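Long-range contact in macrolide export ATP-binding/permease protein macB (PDB 3FTJ), which probably exports macrolides as the ABC transporter of the MacAB-TdeA efflux system, of which this chain is the periplasmic region: residues Arg30-Thr42 with Thr168-Ile180. Numbering follows the deposited sequence.
Sequences RHIQNLKISDANT and TGGSRIGSITVKI
Lys36 and Arg172 face each other as the non-hydrogen-bonded pair of a single antiparallel beta bridge. One backbone bond lies on either side of them. Ile173 N donates to Leu35 O at 2.9 Å. Ile37 N donates to Ser171 O, also at 2.9 Å. Arg172 CA and Lys36 CA add CA-H...O contacts to Leu35 O and Ser171 O respectively.

Lys36 is also the N-cap of helix 37-44. Asp39, in the first turn, reaches back so that OD2 accepts Lys36 N at 3.0 Å; the same oxygen is hydrogen-bonded to His201 NE2 of helix 186-201. Ser38 N, at the start of helix 37-44, donates to a water 3.1 Å away. That water also lies 2.7 Å from Ser171 OG and so links the two segments.

This part of the MacB-like periplasmic core domain joins the loop before helix 37-44 to the loop leading into strand 175-180. The strand is paired with strands 15-20 and 49-64.

Arg172 runs out extended beside Lys36. Its NH1 donates to Gln33 O at 2.9 Å, on a lone pair and in the guanidinium plane. Lys36 CE lies over one guanidinium face, and the two positive ends probably repel each other mildly.

The rest of the contact is largely apolar. Ile173 CG1 sits between its backbone N and carbonyl carbon (chi1 56°), and meets Leu35 CB at 3.7 Å. Leu35 CD2 and Ala40 CB both touch Ile176 CD1, the former at 4.0 Å. The Ile37 and Ile173 side chains cross at about a right angle, with Ile37 CD1 against Ile173 CG2.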
loop_
_atom_site.group_PDB
_atom_site.type_symbol
_atom_site.label_atom_id
_atom_site.label_comp_id
_atom_site.label_asym_id
_atom_site.label_seq_id
_atom_site.Cartn_x
_atom_site.Cartn_y
_atom_site.Cartn_z
ATOM N N ARG A 30 -13.962 -9.258 1.702
ATOM C CA ARG A 30 -12.881 -8.285 1.531
ATOM C C ARG A 30 -13.221 -6.927 2.138
ATOM O O ARG A 30 -12.329 -6.116 2.400
ATOM C CB ARG A 30 -12.485 -8.129 0.051
ATOM C CG ARG A 30 -11.672 -9.301 -0.523
ATOM C CD ARG A 30 -11.085 -8.996 -1.905
ATOM N NE ARG A 30 -9.806 -8.286 -1.834
ATOM C CZ ARG A 30 -9.591 -7.047 -2.277
ATOM N NH1 ARG A 30 -10.570 -6.346 -2.847
ATOM N NH2 ARG A 30 -8.386 -6.502 -2.158
ATOM N N HIS A 31 -14.510 -6.682 2.360
ATOM C CA HIS A 31 -14.954 -5.423 2.951
ATOM C C HIS A 31 -14.677 -5.354 4.455
ATOM O O HIS A 31 -14.456 -4.275 4.996
ATOM C CB HIS A 31 -16.444 -5.200 2.688
ATOM C CG HIS A 31 -16.754 -4.757 1.293
ATOM N ND1 HIS A 31 -16.921 -5.644 0.246
ATOM C CD2 HIS A 31 -16.947 -3.523 0.769
ATOM C CE1 HIS A 31 -17.201 -4.975 -0.856
ATOM N NE2 HIS A 31 -17.220 -3.686 -0.568
ATOM N N ILE A 32 -14.691 -6.501 5.125
ATOM C CA ILE A 32 -14.480 -6.531 6.565
ATOM C C ILE A 32 -13.016 -6.289 6.898
ATOM O O ILE A 32 -12.156 -7.090 6.540
ATOM C CB ILE A 32 -14.873 -7.888 7.164
ATOM C CG1 ILE A 32 -16.145 -8.422 6.504
ATOM C CG2 ILE A 32 -15.011 -7.775 8.682
ATOM C CD1 ILE A 32 -17.385 -7.683 6.916
ATOM N N GLN A 33 -12.730 -5.195 7.595
ATOM C CA GLN A 33 -11.348 -4.859 7.923
ATOM C C GLN A 33 -10.893 -5.456 9.251
ATOM O O GLN A 33 -11.284 -4.973 10.308
ATOM C CB GLN A 33 -11.184 -3.348 8.011
ATOM C CG GLN A 33 -10.969 -2.664 6.706
ATOM C CD GLN A 33 -10.476 -1.246 6.893
ATOM O OE1 GLN A 33 -11.005 -0.485 7.720
ATOM N NE2 GLN A 33 -9.462 -0.877 6.120
ATOM N N ASN A 34 -10.049 -6.484 9.200
ATOM C CA ASN A 34 -9.513 -7.070 10.422
ATOM C C ASN A 34 -8.016 -6.874 10.570
ATOM O O ASN A 34 -7.470 -6.998 11.670
ATOM C CB ASN A 34 -9.900 -8.541 10.537
ATOM C CG ASN A 34 -11.302 -8.725 11.067
ATOM O OD1 ASN A 34 -12.093 -9.494 10.523
ATOM N ND2 ASN A 34 -11.622 -8.012 12.139
ATOM N N LEU A 35 -7.347 -6.545 9.469
ATOM C CA LEU A 35 -5.934 -6.186 9.551
ATOM C C LEU A 35 -5.797 -4.873 10.325
ATOM O O LEU A 35 -6.549 -3.931 10.083
ATOM C CB LEU A 35 -5.333 -6.051 8.147
ATOM C CG LEU A 35 -5.212 -7.373 7.376
ATOM C CD1 LEU A 35 -4.800 -7.144 5.929
ATOM C CD2 LEU A 35 -4.218 -8.305 8.080
ATOM N N LYS A 36 -4.840 -4.821 11.249
ATOM C CA LYS A 36 -4.615 -3.643 12.087
ATOM C C LYS A 36 -3.168 -3.212 12.049
ATOM O O LYS A 36 -2.274 -4.009 11.771
ATOM C CB LYS A 36 -4.958 -3.930 13.554
ATOM C CG LYS A 36 -6.186 -4.758 13.794
ATOM C CD LYS A 36 -6.316 -5.043 15.267
ATOM C CE LYS A 36 -7.558 -5.854 15.592
ATOM N NZ LYS A 36 -7.823 -5.895 17.086
ATOM N N ILE A 37 -2.937 -1.950 12.377
ATOM C CA ILE A 37 -1.581 -1.422 12.499
ATOM C C ILE A 37 -0.756 -2.222 13.511
ATOM O O ILE A 37 0.445 -2.421 13.317
ATOM C CB ILE A 37 -1.600 0.074 12.879
ATOM C CG1 ILE A 37 -2.137 0.897 11.708
ATOM C CG2 ILE A 37 -0.208 0.551 13.269
ATOM C CD1 ILE A 37 -1.351 0.715 10.422
ATOM N N SER A 38 -1.396 -2.703 14.574
ATOM C CA SER A 38 -0.685 -3.507 15.574
ATOM C C SER A 38 -0.232 -4.856 15.000
ATOM O O SER A 38 0.827 -5.364 15.372
ATOM C CB SER A 38 -1.537 -3.728 16.823
ATOM O OG SER A 38 -2.766 -4.355 16.510
ATOM N N ASP A 39 -1.043 -5.433 14.112
ATOM C CA ASP A 39 -0.618 -6.579 13.327
ATOM C C ASP A 39 0.683 -6.235 12.590
ATOM O O ASP A 39 1.662 -6.982 12.669
ATOM C CB ASP A 39 -1.686 -6.977 12.305
ATOM C CG ASP A 39 -2.966 -7.496 12.945
ATOM O OD1 ASP A 39 -2.961 -7.864 14.140
ATOM O OD2 ASP A 39 -3.990 -7.539 12.229
ATOM N N ALA A 40 0.692 -5.100 11.884
ATOM C CA ALA A 40 1.871 -4.662 11.142
ATOM C C ALA A 40 3.078 -4.441 12.055
ATOM O O ALA A 40 4.211 -4.736 11.679
ATOM C CB ALA A 40 1.569 -3.389 10.344
ATOM N N ASN A 41 2.834 -3.926 13.253
ATOM C CA ASN A 41 3.913 -3.712 14.205
ATOM C C ASN A 41 4.554 -5.039 14.610
ATOM O O ASN A 41 5.772 -5.179 14.611
ATOM C CB ASN A 41 3.393 -2.969 15.435
ATOM C CG ASN A 41 4.507 -2.556 16.384
ATOM O OD1 ASN A 41 4.543 -2.986 17.538
ATOM N ND2 ASN A 41 5.431 -1.734 15.896
ATOM N N THR A 42 3.728 -6.021 14.944
ATOM C CA THR A 42 4.238 -7.334 15.321
ATOM C C THR A 42 5.011 -8.001 14.186
ATOM O O THR A 42 6.056 -8.622 14.408
ATOM C CB THR A 42 3.106 -8.232 15.787
ATOM O OG1 THR A 42 2.487 -7.627 16.926
ATOM C CG2 THR A 42 3.637 -9.615 16.172
ATOM N N THR A 168 -9.914 8.421 7.768
ATOM C CA THR A 168 -10.790 7.265 7.931
ATOM C C THR A 168 -11.136 6.992 9.383
ATOM O O THR A 168 -12.201 6.450 9.675
ATOM C CB THR A 168 -10.152 5.986 7.350
ATOM O OG1 THR A 168 -9.130 5.517 8.239
ATOM C CG2 THR A 168 -9.551 6.263 5.978
ATOM N N GLY A 169 -10.234 7.359 10.287
ATOM C CA GLY A 169 -10.351 6.981 11.686
ATOM C C GLY A 169 -9.912 5.540 11.914
ATOM O O GLY A 169 -9.757 4.775 10.964
ATOM N N GLY A 170 -9.698 5.171 13.172
ATOM C CA GLY A 170 -9.389 3.795 13.512
ATOM C C GLY A 170 -7.932 3.413 13.310
ATOM O O GLY A 170 -7.093 4.266 13.038
ATOM N N SER A 171 -7.635 2.126 13.453
ATOM C CA SER A 171 -6.292 1.607 13.200
ATOM C C SER A 171 -6.338 0.395 12.270
ATOM O O SER A 171 -5.356 -0.334 12.145
ATOM C CB SER A 171 -5.594 1.223 14.517
ATOM O OG SER A 171 -6.144 0.031 15.057
ATOM N N ARG A 172 -7.482 0.181 11.627
ATOM C CA ARG A 172 -7.649 -0.955 10.724
ATOM C C ARG A 172 -7.355 -0.590 9.280
ATOM O O ARG A 172 -7.576 0.543 8.865
ATOM C CB ARG A 172 -9.049 -1.544 10.866
ATOM C CG ARG A 172 -9.166 -2.376 12.113
ATOM C CD ARG A 172 -10.582 -2.493 12.606
ATOM N NE ARG A 172 -10.600 -3.057 13.950
ATOM C CZ ARG A 172 -10.849 -4.333 14.220
ATOM N NH1 ARG A 172 -11.117 -5.181 13.233
ATOM N NH2 ARG A 172 -10.840 -4.761 15.478
ATOM N N ILE A 173 -6.858 -1.563 8.515
ATOM C CA ILE A 173 -6.334 -1.291 7.182
ATOM C C ILE A 173 -6.746 -2.327 6.140
ATOM O O ILE A 173 -7.268 -3.386 6.478
ATOM C CB ILE A 173 -4.803 -1.197 7.223
ATOM C CG1 ILE A 173 -4.228 -2.485 7.828
ATOM C CG2 ILE A 173 -4.363 0.030 7.999
ATOM C CD1 ILE A 173 -2.756 -2.431 8.084
ATOM N N GLY A 174 -6.495 -2.010 4.876
ATOM C CA GLY A 174 -6.930 -2.839 3.769
ATOM C C GLY A 174 -5.970 -3.963 3.446
ATOM O O GLY A 174 -6.393 -5.054 3.043
ATOM N N SER A 175 -4.676 -3.699 3.626
ATOM C CA SER A 175 -3.644 -4.708 3.411
ATOM C C SER A 175 -2.300 -4.329 4.043
ATOM O O SER A 175 -2.093 -3.198 4.485
ATOM C CB SER A 175 -3.456 -4.971 1.911
ATOM O OG SER A 175 -2.926 -3.834 1.246
ATOM N N ILE A 176 -1.393 -5.296 4.071
ATOM C CA ILE A 176 -0.044 -5.114 4.578
ATOM C C ILE A 176 0.920 -5.789 3.619
ATOM O O ILE A 176 0.810 -6.989 3.359
ATOM C CB ILE A 176 0.131 -5.803 5.959
ATOM C CG1 ILE A 176 -0.799 -5.182 7.003
ATOM C CG2 ILE A 176 1.578 -5.734 6.416
ATOM C CD1 ILE A 176 -0.962 -6.037 8.258
ATOM N N THR A 177 1.865 -5.038 3.082
ATOM C CA THR A 177 2.893 -5.661 2.263
ATOM C C THR A 177 4.172 -5.820 3.078
ATOM O O THR A 177 4.644 -4.863 3.691
ATOM C CB THR A 177 3.173 -4.867 0.980
ATOM O OG1 THR A 177 1.959 -4.736 0.226
ATOM C CG2 THR A 177 4.218 -5.583 0.133
ATOM N N VAL A 178 4.712 -7.037 3.094
ATOM C CA VAL A 178 5.939 -7.330 3.821
ATOM C C VAL A 178 7.056 -7.635 2.831
ATOM O O VAL A 178 6.825 -8.252 1.790
ATOM C CB VAL A 178 5.780 -8.532 4.800
ATOM C CG1 VAL A 178 4.585 -8.339 5.727
ATOM C CG2 VAL A 178 5.646 -9.826 4.042
ATOM N N LYS A 179 8.262 -7.179 3.149
ATOM C CA LYS A 179 9.438 -7.538 2.372
ATOM C C LYS A 179 10.144 -8.625 3.153
ATOM O O LYS A 179 10.500 -8.434 4.318
ATOM C CB LYS A 179 10.362 -6.336 2.195
ATOM C CG LYS A 179 11.107 -6.291 0.864
ATOM C CD LYS A 179 12.200 -7.346 0.772
ATOM C CE LYS A 179 13.088 -7.095 -0.446
ATOM N NZ LYS A 179 14.221 -8.062 -0.558
ATOM N N ILE A 180 10.322 -9.772 2.506
ATOM C CA ILE A 180 10.922 -10.943 3.133
ATOM C C ILE A 180 12.450 -10.831 3.156
ATOM O O ILE A 180 13.056 -10.317 2.213
ATOM C CB ILE A 180 10.485 -12.226 2.385
ATOM C CG1 ILE A 180 9.043 -12.574 2.740
ATOM C CG2 ILE A 180 11.369 -13.390 2.723
ATOM C CD1 ILE A 180 8.809 -12.721 4.226
HETATM O O HOH W 1 -3.956 -1.382 15.728
#